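Local coordinates for protein uncharacterized ACR, COG1565 superfamily (PDB 4F3N) that is of unknown function but has the methyltransferase superfamily fold and may, like its family, act as an S-adenosylmethionine-dependent protein-arginine methyltransferase, at residues Val225-Gly236 with Val246-Arg254; Gln313-Arg321 with Gly333-Val341. One frame throughout, in Å; residues are numbered along the deposited sequence. Where two conformers were deposited one is given.

Contact 1 of 2, residues Val225-Gly236 with Val246-Arg254; sequences VAKQARGWCERG and VFADRPFAR
E234 and G236 pair with R250 and A248 along a beta hairpin, strands 231-236 and 246-250 running antiparallel at 161° with their axes 4.5 Å apart at closest approach. Two backbone hydrogen bonds close each of the pairs E234-R250 and G236-A248, and between them R235 faces D249 in a non-hydrogen-bonded pair. Here the side chains add a link of their own: R235 meets the D249 carboxylate side-on in a salt bridge, NE reaching OD1 at 2.8 Å and NH2 reaching OD2 at 3.0 Å. The guanidinium and carboxylate planes are only 17° apart and both oxygens use their syn lone pairs, so the two bonds together fix the rotation of the acid. R235 also passes the F247 side chain at about a right angle, its CG 3.8 Å from F247 CD1. Beyond the paired strands, F252 folds back over the hairpin. With CG anti to its carbonyl carbon (chi1 -76°), the ring is turned back onto the 232-234 backbone, with E234 N over one face and V225 CG1 at the edge, 3.6 Å from F252 CZ. The carboxylate of E234 is held by R223 from the adjoining strand 223-228. Beside the R235-D249 pair, a water joins Q228 to D249, accepting from Q228 NE2 at 2.8 Å and donating to D249 O at 2.9 Å.

Contact 2 of 2, residues Gln313-Arg321 with Gly333-Val341; sequences QGTLMCHYR and GLQDITAHV. With SO4 (sulfate ion), chain B.
L316 and I337 form the apolar centre with C318, L316 CD1 lying 3.8 Å from I337 CG2 and C318 SG 4.1 Å from I337 CG1. Helix 78-87 adds F78 against L316 and V85 against I337. The supporting ladder is antiparallel, in a small mixed sheet: M317 and T338 exchange two backbone hydrogen bonds, as do H319 and D336, while C318 and I337 form the non-hydrogen-bonded pair between them. Toward L334, the Y320 ring turns its edge to L334 O, and the Q335 amide lies across from C318 and Y320, NE2 3.6 Å from C318 CB. That amide is held at both ends, OE1 by H325 and NE2 by the carbonyl of D327. Past Y320, R321 binds a sulfate, probably from the crystallisation liquor, through NE to O3 and NH2 to O1. At the other end of the ladder H340 N donates to T315 OG1 at 2.9 Å; chi1 of 72° turns this hydroxyl toward that N-H, and it also hydrogen-bonds with Y306 OH. A water bridges T315 O and H340 ND1. On the face carrying H319, D336 and T338, the imidazole lies alongside the D336 side chain and presents its edge to T338 OG1. H319 ND1 is buried with no partner in the model, 4.0 Å from D336 OD2, which implies that packing, rather than a hydrogen bond at ND1, places this side of the ring.

In the fold
The two contacts follow one another along the chain, both in the part assigned to the methyltransferase family. Their centres are 20 Å apart; the nearest atoms approach to about 5 Å without touching. Strand 271-274 connects their surroundings: V225 packs on T272 and T274, while E273 receives hydrogen bonds from the backbone N atoms of T315 and L316. Contact 1 is peripheral, its centre about 26 Å from that of the chain, and away from the S-adenosyl-L-homocysteine site. Contact 2 is buried, its centre about 12 Å from that of the chain, and the side chain of H319 is about 7 Å from that of T113, which binds S-adenosyl-L-homocysteine in another structure of this protein.

Contact 1 of 2, residues Val225-Gly236 with Val246-Arg254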
ATOM      1  N   VAL A 225     -17.017  -8.964  -2.481  1.00 10.44           N
ATOM      2  CA  VAL A 225     -18.070  -9.797  -1.925  1.00 10.98           C
ATOM      3  C   VAL A 225     -19.334  -8.970  -1.831  1.00 11.82           C
ATOM      4  O   VAL A 225     -19.268  -7.757  -1.583  1.00 12.01           O
ATOM      5  CB  VAL A 225     -17.669 -10.372  -0.557  1.00 11.21           C
ATOM      6  CG1 VAL A 225     -16.465 -11.308  -0.712  1.00 11.63           C
ATOM      7  CG2 VAL A 225     -17.382  -9.272   0.507  1.00 11.70           C
ATOM      8  N   ALA A 226     -20.479  -9.604  -2.068  1.00 12.85           N
ATOM      9  CA  ALA A 226     -21.745  -8.885  -2.115  1.00 13.66           C
ATOM     10  C   ALA A 226     -22.765  -9.616  -1.263  1.00 15.22           C
ATOM     11  O   ALA A 226     -22.866 -10.839  -1.321  1.00 14.57           O
ATOM     12  CB  ALA A 226     -22.267  -8.792  -3.559  1.00 14.05           C
ATOM     13  N   LYS A 227     -23.548  -8.851  -0.530  1.00 16.65           N
ATOM     14  CA  LYS A 227     -24.588  -9.413   0.353  1.00 19.30           C
ATOM     15  C   LYS A 227     -25.881  -9.549  -0.391  1.00 21.31           C
ATOM     16  O   LYS A 227     -26.512  -8.545  -0.730  1.00 20.40           O
ATOM     17  CB  LYS A 227     -24.807  -8.512   1.563  1.00 20.56           C
ATOM     18  CG  LYS A 227     -25.851  -9.074   2.549  1.00 23.17           C
ATOM     19  CD  LYS A 227     -25.331 -10.273   3.314  1.00 25.42           C
ATOM     20  CE  LYS A 227     -26.371 -10.862   4.283  1.00 27.41           C
ATOM     21  NZ  LYS A 227     -26.849  -9.864   5.265  1.00 28.81           N
ATOM     22  N   GLN A 228     -26.260 -10.792  -0.668  1.00 23.67           N
ATOM     23  CA  GLN A 228     -27.539 -11.149  -1.273  0.50 24.43           C
ATOM     24  C   GLN A 228     -28.502 -11.578  -0.169  1.00 25.55           C
ATOM     25  O   GLN A 228     -28.065 -11.876   0.977  1.00 25.27           O
ATOM     26  CB  GLN A 228     -27.374 -12.316  -2.260  0.50 24.64           C
ATOM     27  CG  GLN A 228     -26.698 -11.951  -3.570  0.50 23.87           C
ATOM     28  CD  GLN A 228     -26.672 -13.095  -4.569  0.50 23.63           C
ATOM     29  OE1 GLN A 228     -26.738 -14.278  -4.199  0.50 23.92           O
ATOM     30  NE2 GLN A 228     -26.583 -12.751  -5.848  0.50 21.69           N
ATOM     31  N   ALA A 229     -29.788 -11.637  -0.496  1.00 27.55           N
ATOM     32  CA  ALA A 229     -30.794 -12.175   0.414  1.00 29.23           C
ATOM     33  C   ALA A 229     -30.352 -13.534   0.934  1.00 31.60           C
ATOM     34  O   ALA A 229     -30.377 -13.782   2.147  1.00 32.70           O
ATOM     35  CB  ALA A 229     -32.124 -12.302  -0.307  1.00 29.01           C
ATOM     36  N   ARG A 230     -29.928 -14.398   0.000  1.00 32.92           N
ATOM     37  CA  ARG A 230     -29.514 -15.768   0.315  1.00 33.29           C
ATOM     38  C   ARG A 230     -28.230 -15.851   1.125  1.00 33.83           C
ATOM     39  O   ARG A 230     -27.828 -16.950   1.517  1.00 35.37           O
ATOM     40  CB  ARG A 230     -29.338 -16.582  -0.973  1.00 34.36           C
ATOM     41  N   GLY A 231     -27.576 -14.705   1.354  1.00 32.36           N
ATOM     42  CA  GLY A 231     -26.325 -14.629   2.078  1.00 29.68           C
ATOM     43  C   GLY A 231     -25.235 -14.014   1.200  1.00 26.65           C
ATOM     44  O   GLY A 231     -25.492 -13.622   0.034  1.00 24.95           O
ATOM     45  N   TRP A 232     -24.025 -13.954   1.759  1.00 24.98           N
ATOM     46  CA  TRP A 232     -22.862 -13.412   1.030  1.00 21.71           C
ATOM     47  C   TRP A 232     -22.511 -14.243  -0.153  1.00 21.06           C
ATOM     48  O   TRP A 232     -22.673 -15.453  -0.131  1.00 21.86           O
ATOM     49  CB  TRP A 232     -21.669 -13.322   1.934  1.00 22.18           C
ATOM     50  CG  TRP A 232     -21.796 -12.248   2.965  1.00 22.42           C
ATOM     51  CD1 TRP A 232     -22.211 -12.379   4.281  1.00 23.24           C
ATOM     52  CD2 TRP A 232     -21.511 -10.828   2.781  1.00 22.75           C
ATOM     53  NE1 TRP A 232     -22.186 -11.162   4.931  1.00 24.08           N
ATOM     54  CE2 TRP A 232     -21.785 -10.183   4.074  1.00 23.70           C
ATOM     55  CE3 TRP A 232     -21.087 -10.043   1.707  1.00 21.03           C
ATOM     56  CZ2 TRP A 232     -21.606  -8.819   4.259  1.00 23.04           C
ATOM     57  CZ3 TRP A 232     -20.912  -8.677   1.916  1.00 20.73           C
ATOM     58  CH2 TRP A 232     -21.171  -8.080   3.153  1.00 21.38           C
ATOM     59  N   CYS A 233     -22.059 -13.594  -1.217  1.00 18.26           N
ATOM     60  CA  CYS A 233     -21.504 -14.299  -2.352  1.00 17.71           C
ATOM     61  C   CYS A 233     -20.331 -13.528  -2.908  1.00 14.77           C
ATOM     62  O   CYS A 233     -20.023 -12.439  -2.439  1.00 13.65           O
ATOM     63  CB  CYS A 233     -22.530 -14.476  -3.422  1.00 18.92           C
ATOM     64  SG  CYS A 233     -23.047 -12.936  -4.121  1.00 24.84           S
ATOM     65  N   GLU A 234     -19.693 -14.101  -3.916  1.00 13.39           N
ATOM     66  CA  GLU A 234     -18.529 -13.447  -4.512  1.00 11.75           C
ATOM     67  C   GLU A 234     -18.938 -12.679  -5.756  1.00 10.99           C
ATOM     68  O   GLU A 234     -19.655 -13.203  -6.613  1.00 10.66           O
ATOM     69  CB  GLU A 234     -17.433 -14.463  -4.825  1.00 12.21           C
ATOM     70  CG  GLU A 234     -16.179 -13.774  -5.362  1.00 11.48           C
ATOM     71  CD  GLU A 234     -14.890 -14.533  -5.188  1.00 11.83           C
ATOM     72  OE1 GLU A 234     -14.910 -15.765  -4.907  1.00 12.44           O
ATOM     73  OE2 GLU A 234     -13.839 -13.862  -5.319  1.00 12.02           O
ATOM     74  N   ARG A 235     -18.447 -11.435  -5.846  1.00 10.12           N
ATOM     75  CA  ARG A 235     -18.577 -10.616  -6.996  1.00  9.90           C
ATOM     76  C   ARG A 235     -17.300 -10.754  -7.850  1.00  9.76           C
ATOM     77  O   ARG A 235     -16.234 -10.315  -7.453  1.00  9.43           O
ATOM     78  CB  ARG A 235     -18.812  -9.173  -6.588  1.00 10.43           C
ATOM     79  CG  ARG A 235     -18.968  -8.266  -7.804  1.00 10.60           C
ATOM     80  CD  ARG A 235     -19.662  -6.969  -7.495  1.00 11.22           C
ATOM     81  NE  ARG A 235     -21.068  -7.184  -7.174  1.00 11.70           N
ATOM     82  CZ  ARG A 235     -21.994  -6.246  -7.010  1.00 12.86           C
ATOM     83  NH1 ARG A 235     -21.723  -4.948  -7.123  1.00 13.34           N
ATOM     84  NH2 ARG A 235     -23.225  -6.627  -6.715  1.00 13.06           N
ATOM     85  N   GLY A 236     -17.459 -11.358  -9.027  1.00  9.42           N
ATOM     86  CA  GLY A 236     -16.359 -11.529  -9.962  1.00  8.77           C
ATOM     87  C   GLY A 236     -16.636 -10.839 -11.254  1.00  8.35           C
ATOM     88  O   GLY A 236     -17.430  -9.877 -11.338  1.00  8.48           O
ATOM     89  N   VAL A 246     -18.310  -7.168 -17.159  1.00 11.84           N
ATOM     90  CA  VAL A 246     -19.437  -6.890 -16.255  0.60 11.57           C
ATOM     91  C   VAL A 246     -19.135  -7.553 -14.916  1.00 11.40           C
ATOM     92  O   VAL A 246     -18.512  -8.615 -14.909  1.00 10.94           O
ATOM     93  CB  VAL A 246     -20.763  -7.442 -16.825  0.60 12.07           C
ATOM     94  CG1 VAL A 246     -20.800  -8.970 -16.893  0.60 11.65           C
ATOM     95  CG2 VAL A 246     -21.936  -6.933 -16.012  0.60 11.82           C
ATOM     96  N   PHE A 247     -19.515  -6.928 -13.793  1.00 10.97           N
ATOM     97  CA  PHE A 247     -19.485  -7.673 -12.530  1.00 10.66           C
ATOM     98  C   PHE A 247     -20.579  -8.738 -12.557  1.00 10.59           C
ATOM     99  O   PHE A 247     -21.632  -8.529 -13.164  1.00 10.37           O
ATOM    100  CB  PHE A 247     -19.747  -6.759 -11.329  1.00 10.64           C
ATOM    101  CG  PHE A 247     -18.646  -5.793 -11.030  1.00 11.32           C
ATOM    102  CD1 PHE A 247     -17.401  -6.245 -10.584  1.00 11.81           C
ATOM    103  CD2 PHE A 247     -18.875  -4.445 -11.131  1.00 11.77           C
ATOM    104  CE1 PHE A 247     -16.406  -5.329 -10.271  1.00 12.15           C
ATOM    105  CE2 PHE A 247     -17.903  -3.527 -10.796  1.00 12.74           C
ATOM    106  CZ  PHE A 247     -16.673  -3.976 -10.374  1.00 12.74           C
ATOM    107  N   ALA A 248     -20.342  -9.848 -11.876  1.00 10.16           N
ATOM    108  CA  ALA A 248     -21.298 -10.928 -11.812  1.00 10.78           C
ATOM    109  C   ALA A 248     -21.154 -11.603 -10.508  1.00 11.32           C
ATOM    110  O   ALA A 248     -20.037 -11.934 -10.114  1.00 10.62           O
ATOM    111  CB  ALA A 248     -21.093 -11.927 -12.942  1.00 10.55           C
ATOM    112  N   ASP A 249     -22.280 -11.828  -9.829  1.00 12.03           N
ATOM    113  CA  ASP A 249     -22.249 -12.392  -8.484  1.00 13.27           C
ATOM    114  C   ASP A 249     -22.497 -13.895  -8.514  1.00 14.93           C
ATOM    115  O   ASP A 249     -23.380 -14.343  -9.234  1.00 15.16           O
ATOM    116  CB  ASP A 249     -23.293 -11.692  -7.631  1.00 13.55           C
ATOM    117  CG  ASP A 249     -22.973 -10.249  -7.388  1.00 14.05           C
ATOM    118  OD1 ASP A 249     -21.781  -9.911  -7.355  1.00 12.88           O
ATOM    119  OD2 ASP A 249     -23.922  -9.458  -7.195  1.00 14.26           O
ATOM    120  N   ARG A 250     -21.694 -14.659  -7.760  1.00 16.48           N
ATOM    121  CA  ARG A 250     -21.774 -16.131  -7.743  1.00 19.87           C
ATOM    122  C   ARG A 250     -21.628 -16.644  -6.325  1.00 20.64           C
ATOM    123  O   ARG A 250     -20.860 -16.080  -5.555  1.00 18.34           O
ATOM    124  CB  ARG A 250     -20.606 -16.693  -8.548  1.00 23.27           C
ATOM    125  CG  ARG A 250     -20.938 -17.930  -9.328  1.00 28.38           C
ATOM    126  CD  ARG A 250     -19.897 -18.191 -10.397  1.00 30.01           C
ATOM    127  NE  ARG A 250     -18.713 -18.809  -9.817  1.00 33.54           N
ATOM    128  CZ  ARG A 250     -17.786 -19.465 -10.519  1.00 34.68           C
ATOM    129  NH1 ARG A 250     -16.734 -19.979  -9.889  1.00 35.95           N
ATOM    130  NH2 ARG A 250     -17.895 -19.602 -11.842  1.00 35.41           N
ATOM    131  N   PRO A 251     -22.322 -17.745  -5.975  1.00 21.89           N
ATOM    132  CA  PRO A 251     -22.056 -18.324  -4.666  1.00 23.53           C
ATOM    133  C   PRO A 251     -20.597 -18.720  -4.497  1.00 24.29           C
ATOM    134  O   PRO A 251     -19.921 -19.064  -5.479  1.00 22.80           O
ATOM    135  CB  PRO A 251     -22.950 -19.583  -4.629  1.00 24.29           C
ATOM    136  CG  PRO A 251     -23.958 -19.374  -5.690  1.00 23.78           C
ATOM    137  CD  PRO A 251     -23.387 -18.434  -6.700  1.00 23.04           C
ATOM    138  N   PHE A 252     -20.122 -18.676  -3.253  1.00 25.05           N
ATOM    139  CA  PHE A 252     -18.757 -19.073  -2.933  1.00 30.08           C
ATOM    140  C   PHE A 252     -18.504 -20.530  -3.293  1.00 33.65           C
ATOM    141  O   PHE A 252     -19.410 -21.345  -3.181  1.00 35.52           O
ATOM    142  CB  PHE A 252     -18.482 -18.817  -1.445  1.00 29.84           C
ATOM    143  CG  PHE A 252     -18.272 -17.362  -1.140  1.00 28.86           C
ATOM    144  CD1 PHE A 252     -17.100 -16.739  -1.514  1.00 28.42           C
ATOM    145  CD2 PHE A 252     -19.263 -16.609  -0.528  1.00 30.46           C
ATOM    146  CE1 PHE A 252     -16.906 -15.389  -1.275  1.00 28.25           C
ATOM    147  CE2 PHE A 252     -19.069 -15.263  -0.273  1.00 28.50           C
ATOM    148  CZ  PHE A 252     -17.891 -14.654  -0.645  1.00 27.13           C
ATOM    149  N   ALA A 253     -17.304 -20.817  -3.794  1.00 38.06           N
ATOM    150  CA  ALA A 253     -16.869 -22.193  -4.025  1.00 42.45           C
ATOM    151  C   ALA A 253     -16.795 -22.850  -2.662  1.00 47.13           C
ATOM    152  O   ALA A 253     -17.498 -23.828  -2.394  1.00 51.69           O
ATOM    153  CB  ALA A 253     -15.512 -22.231  -4.715  1.00 40.91           C
ATOM    154  N   ARG A 254     -15.948 -22.290  -1.797  1.00 48.87           N
ATOM    155  CA  ARG A 254     -15.832 -22.743  -0.422  1.00 51.76           C
ATOM    156  C   ARG A 254     -16.937 -22.076   0.391  1.00 53.32           C
ATOM    157  O   ARG A 254     -16.794 -20.927   0.809  1.00 50.80           O
ATOM    158  CB  ARG A 254     -14.446 -22.390   0.143  1.00 49.93           C
TER
HETATM  159  O   HOH W   1     -25.781 -14.778  -7.646  1.00 30.71           O
HETATM  160  O   HOH W   2     -22.091 -17.952  -1.337  1.00 23.88           O
HETATM  161  O   HOH W   3     -16.030 -18.065  -5.220  1.00 32.01           O

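Contact 2 of 2, residues Gln313-Arg321 with Gly333-Val341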
ATOM      1  N   GLN A 313     -20.743   0.559  -0.428  1.00 20.82           N
ATOM      2  CA  GLN A 313     -20.125   0.329  -1.724  1.00 21.67           C
ATOM      3  C   GLN A 313     -18.628   0.053  -1.558  1.00 20.06           C
ATOM      4  O   GLN A 313     -17.892   0.014  -2.525  1.00 20.83           O
ATOM      5  CB  GLN A 313     -20.379   1.508  -2.663  1.00 25.23           C
ATOM      6  CG  GLN A 313     -21.862   1.697  -3.039  1.00 29.24           C
ATOM      7  CD  GLN A 313     -22.162   3.055  -3.668  1.00 34.56           C
ATOM      8  OE1 GLN A 313     -21.395   3.553  -4.491  1.00 41.89           O
ATOM      9  NE2 GLN A 313     -23.293   3.656  -3.288  1.00 38.36           N
ATOM     10  N   GLY A 314     -18.192  -0.179  -0.327  1.00 17.93           N
ATOM     11  CA  GLY A 314     -16.802  -0.519  -0.053  1.00 16.73           C
ATOM     12  C   GLY A 314     -15.882   0.659  -0.301  1.00 15.71           C
ATOM     13  O   GLY A 314     -16.298   1.833  -0.180  1.00 15.01           O
ATOM     14  N   THR A 315     -14.641   0.345  -0.678  1.00 15.15           N
ATOM     15  CA  THR A 315     -13.604   1.356  -0.860  1.00 14.56           C
ATOM     16  C   THR A 315     -12.884   1.308  -2.202  1.00 15.22           C
ATOM     17  O   THR A 315     -12.000   2.136  -2.440  1.00 15.73           O
ATOM     18  CB  THR A 315     -12.543   1.267   0.238  1.00 14.34           C
ATOM     19  OG1 THR A 315     -11.714   0.081   0.046  1.00 13.31           O
ATOM     20  CG2 THR A 315     -13.221   1.278   1.610  1.00 13.94           C
ATOM     21  N   LEU A 316     -13.277   0.403  -3.101  1.00 14.94           N
ATOM     22  CA  LEU A 316     -12.564   0.292  -4.378  1.00 14.87           C
ATOM     23  C   LEU A 316     -12.574   1.626  -5.096  1.00 16.38           C
ATOM     24  O   LEU A 316     -13.621   2.283  -5.175  1.00 16.90           O
ATOM     25  CB  LEU A 316     -13.220  -0.768  -5.267  1.00 14.88           C
ATOM     26  CG  LEU A 316     -12.357  -1.248  -6.424  1.00 15.06           C
ATOM     27  CD1 LEU A 316     -11.273  -2.180  -5.872  1.00 14.79           C
ATOM     28  CD2 LEU A 316     -13.206  -1.955  -7.481  1.00 15.47           C
ATOM     29  N   MET A 317     -11.422   2.037  -5.608  1.00 16.16           N
ATOM     30  CA  MET A 317     -11.350   3.286  -6.342  1.00 17.84           C
ATOM     31  C   MET A 317     -10.300   3.158  -7.421  1.00 16.61           C
ATOM     32  O   MET A 317      -9.249   2.569  -7.214  1.00 15.70           O
ATOM     33  CB  MET A 317     -11.041   4.459  -5.424  1.00 20.68           C
ATOM     34  CG  MET A 317     -11.346   5.835  -6.016  1.00 24.33           C
ATOM     35  SD  MET A 317     -13.040   6.137  -6.595  1.00 29.49           S
ATOM     36  CE  MET A 317     -14.120   5.515  -5.290  1.00 29.98           C
ATOM     37  N   CYS A 318     -10.629   3.712  -8.584  1.00 16.39           N
ATOM     38  CA  CYS A 318      -9.779   3.702  -9.745  1.00 16.26           C
ATOM     39  C   CYS A 318      -9.354   5.132 -10.086  1.00 16.94           C
ATOM     40  O   CYS A 318     -10.076   6.090  -9.787  1.00 17.79           O
ATOM     41  CB  CYS A 318     -10.516   3.073 -10.927  1.00 16.64           C
ATOM     42  SG  CYS A 318     -11.255   1.469 -10.525  1.00 16.34           S
ATOM     43  N   HIS A 319      -8.185   5.258 -10.693  1.00 17.39           N
ATOM     44  CA  HIS A 319      -7.662   6.559 -11.082  1.00 18.93           C
ATOM     45  C   HIS A 319      -7.200   6.492 -12.491  1.00 17.87           C
ATOM     46  O   HIS A 319      -6.242   5.803 -12.782  1.00 16.18           O
ATOM     47  CB  HIS A 319      -6.502   6.969 -10.175  1.00 21.32           C
ATOM     48  CG  HIS A 319      -6.846   6.903  -8.723  1.00 24.15           C
ATOM     49  ND1 HIS A 319      -6.702   5.771  -8.004  1.00 27.35           N
ATOM     50  CD2 HIS A 319      -7.380   7.846  -7.869  1.00 27.38           C
ATOM     51  CE1 HIS A 319      -7.125   5.995  -6.741  1.00 27.20           C
ATOM     52  NE2 HIS A 319      -7.530   7.252  -6.655  1.00 26.61           N
ATOM     53  N   TYR A 320      -7.868   7.254 -13.352  1.00 17.76           N
ATOM     54  CA  TYR A 320      -7.541   7.318 -14.766  1.00 17.62           C
ATOM     55  C   TYR A 320      -7.238   8.779 -15.108  1.00 18.56           C
ATOM     56  O   TYR A 320      -8.124   9.630 -15.000  1.00 17.57           O
ATOM     57  CB  TYR A 320      -8.706   6.779 -15.589  1.00 16.84           C
ATOM     58  CG  TYR A 320      -8.489   6.887 -17.090  1.00 15.63           C
ATOM     59  CD1 TYR A 320      -7.439   6.242 -17.705  1.00 15.32           C
ATOM     60  CD2 TYR A 320      -9.301   7.698 -17.875  1.00 16.64           C
ATOM     61  CE1 TYR A 320      -7.214   6.350 -19.079  1.00 15.40           C
ATOM     62  CE2 TYR A 320      -9.089   7.796 -19.237  1.00 16.05           C
ATOM     63  CZ  TYR A 320      -8.036   7.153 -19.839  1.00 16.23           C
ATOM     64  OH  TYR A 320      -7.830   7.273 -21.228  1.00 16.42           O
ATOM     65  N   ARG A 321      -5.992   9.029 -15.517  1.00 22.26           N
ATOM     66  CA  ARG A 321      -5.504  10.391 -15.799  1.00 26.44           C
ATOM     67  C   ARG A 321      -5.832  11.268 -14.585  1.00 30.05           C
ATOM     68  O   ARG A 321      -6.497  12.306 -14.702  1.00 33.02           O
ATOM     69  CB  ARG A 321      -6.119  10.942 -17.076  1.00 27.33           C
ATOM     70  CG  ARG A 321      -5.831  10.079 -18.302  1.00 28.51           C
ATOM     71  CD  ARG A 321      -6.731  10.463 -19.445  1.00 30.47           C
ATOM     72  NE  ARG A 321      -6.330  11.694 -20.145  1.00 31.99           N
ATOM     73  CZ  ARG A 321      -5.688  11.752 -21.323  1.00 32.20           C
ATOM     74  NH1 ARG A 321      -5.317  10.651 -21.961  1.00 31.82           N
ATOM     75  NH2 ARG A 321      -5.429  12.940 -21.885  1.00 33.06           N
ATOM     76  N   GLY A 333      -5.095  -1.637 -17.904  1.00 11.96           N
ATOM     77  CA  GLY A 333      -3.665  -1.393 -18.088  1.00 12.32           C
ATOM     78  C   GLY A 333      -3.300   0.077 -18.044  1.00 13.54           C
ATOM     79  O   GLY A 333      -2.097   0.408 -17.956  1.00 13.50           O
ATOM     80  N   LEU A 334      -4.282   0.981 -18.164  1.00 13.37           N
ATOM     81  CA  LEU A 334      -3.999   2.422 -18.223  1.00 13.82           C
ATOM     82  C   LEU A 334      -4.486   3.194 -17.008  1.00 14.30           C
ATOM     83  O   LEU A 334      -4.346   4.419 -16.940  1.00 14.16           O
ATOM     84  CB  LEU A 334      -4.591   3.047 -19.486  1.00 14.36           C
ATOM     85  CG  LEU A 334      -4.218   2.386 -20.808  1.00 15.15           C
ATOM     86  CD1 LEU A 334      -4.868   3.153 -21.976  1.00 15.37           C
ATOM     87  CD2 LEU A 334      -2.702   2.308 -20.992  1.00 14.97           C
ATOM     88  N   GLN A 335      -5.081   2.492 -16.034  1.00 13.96           N
ATOM     89  CA  GLN A 335      -5.482   3.118 -14.810  1.00 14.23           C
ATOM     90  C   GLN A 335      -5.098   2.245 -13.606  1.00 14.15           C
ATOM     91  O   GLN A 335      -4.913   1.026 -13.737  1.00 13.04           O
ATOM     92  CB  GLN A 335      -6.999   3.421 -14.815  1.00 14.13           C
ATOM     93  CG  GLN A 335      -7.892   2.176 -14.832  1.00 14.01           C
ATOM     94  CD  GLN A 335      -9.345   2.493 -14.534  1.00 14.33           C
ATOM     95  OE1 GLN A 335      -9.805   3.642 -14.669  1.00 15.20           O
ATOM     96  NE2 GLN A 335     -10.107   1.463 -14.129  1.00 13.41           N
ATOM     97  N   ASP A 336      -4.995   2.912 -12.462  1.00 15.52           N
ATOM     98  CA  ASP A 336      -4.729   2.301 -11.156  1.00 16.87           C
ATOM     99  C   ASP A 336      -6.051   1.746 -10.628  1.00 15.23           C
ATOM    100  O   ASP A 336      -7.102   2.279 -10.926  1.00 14.85           O
ATOM    101  CB  ASP A 336      -4.272   3.436 -10.210  1.00 21.06           C
ATOM    102  CG  ASP A 336      -3.561   2.965  -9.006  1.00 25.89           C
ATOM    103  OD1 ASP A 336      -3.408   1.740  -8.820  1.00 30.15           O
ATOM    104  OD2 ASP A 336      -3.143   3.864  -8.237  1.00 28.20           O
ATOM    105  N   ILE A 337      -5.976   0.688  -9.828  1.00 13.22           N
ATOM    106  CA  ILE A 337      -7.124   0.172  -9.091  1.00 12.69           C
ATOM    107  C   ILE A 337      -6.617  -0.077  -7.668  1.00 11.98           C
ATOM    108  O   ILE A 337      -5.599  -0.764  -7.491  1.00 11.32           O
ATOM    109  CB  ILE A 337      -7.677  -1.171  -9.651  1.00 12.30           C
ATOM    110  CG1 ILE A 337      -8.043  -1.048 -11.159  1.00 12.54           C
ATOM    111  CG2 ILE A 337      -8.905  -1.584  -8.821  1.00 12.25           C
ATOM    112  CD1 ILE A 337      -8.369  -2.373 -11.853  1.00 12.96           C
ATOM    113  N   THR A 338      -7.248   0.532  -6.663  1.00 11.86           N
ATOM    114  CA  THR A 338      -6.789   0.342  -5.287  1.00 12.12           C
ATOM    115  C   THR A 338      -7.990   0.081  -4.402  1.00 11.09           C
ATOM    116  O   THR A 338      -9.107   0.349  -4.754  1.00 10.21           O
ATOM    117  CB  THR A 338      -6.045   1.590  -4.708  1.00 13.40           C
ATOM    118  OG1 THR A 338      -6.926   2.718  -4.707  1.00 14.93           O
ATOM    119  CG2 THR A 338      -4.807   1.921  -5.516  1.00 15.52           C
ATOM    120  N   ALA A 339      -7.735  -0.453  -3.230  1.00 10.80           N
ATOM    121  CA  ALA A 339      -8.749  -0.557  -2.208  1.00 10.46           C
ATOM    122  C   ALA A 339      -8.099  -0.059  -0.940  1.00 10.72           C
ATOM    123  O   ALA A 339      -6.905  -0.156  -0.801  1.00 10.65           O
ATOM    124  CB  ALA A 339      -9.165  -1.993  -2.004  1.00 12.02           C
ATOM    125  N   HIS A 340      -8.875   0.447  -0.007  1.00 10.47           N
ATOM    126  CA  HIS A 340      -8.317   0.814   1.303  1.00 10.47           C
ATOM    127  C   HIS A 340      -7.911  -0.426   2.050  1.00  9.79           C
ATOM    128  O   HIS A 340      -8.315  -1.541   1.708  1.00 10.70           O
ATOM    129  CB  HIS A 340      -9.353   1.565   2.097  1.00 10.58           C
ATOM    130  CG  HIS A 340      -9.596   2.978   1.640  1.00 11.37           C
ATOM    131  ND1 HIS A 340      -9.617   3.367   0.311  1.00 11.55           N
ATOM    132  CD2 HIS A 340      -9.858   4.115   2.381  1.00 11.89           C
ATOM    133  CE1 HIS A 340      -9.848   4.690   0.248  1.00 11.90           C
ATOM    134  NE2 HIS A 340     -10.011   5.149   1.506  1.00 12.83           N
ATOM    135  N   VAL A 341      -7.077  -0.269   3.066  1.00  9.35           N
ATOM    136  CA  VAL A 341      -6.593  -1.359   3.832  1.00  9.05           C
ATOM    137  C   VAL A 341      -7.449  -1.589   5.063  1.00  9.77           C
ATOM    138  O   VAL A 341      -7.869  -0.632   5.743  1.00  9.39           O
ATOM    139  CB  VAL A 341      -5.119  -1.067   4.226  1.00  8.76           C
ATOM    140  CG1 VAL A 341      -4.586  -2.098   5.199  1.00  8.78           C
ATOM    141  CG2 VAL A 341      -4.282  -0.963   2.969  1.00  8.24           C
TER
HETATM  142  S   SO4 B 501      -6.286  15.275 -19.358  1.00 53.60           S
HETATM  143  O1  SO4 B 501      -6.971  14.961 -20.648  1.00 47.71           O
HETATM  144  O2  SO4 B 501      -6.839  16.502 -18.738  1.00 49.93           O
HETATM  145  O3  SO4 B 501      -6.505  14.112 -18.447  1.00 52.47           O
HETATM  146  O4  SO4 B 501      -4.817  15.472 -19.535  1.00 47.82           O
HETATM  147  O   HOH W   4      -9.365   2.834  -2.544  1.00 12.79           O
HETATM  148  O   HOH W   5      -4.029   6.921 -15.997  1.00 27.21           O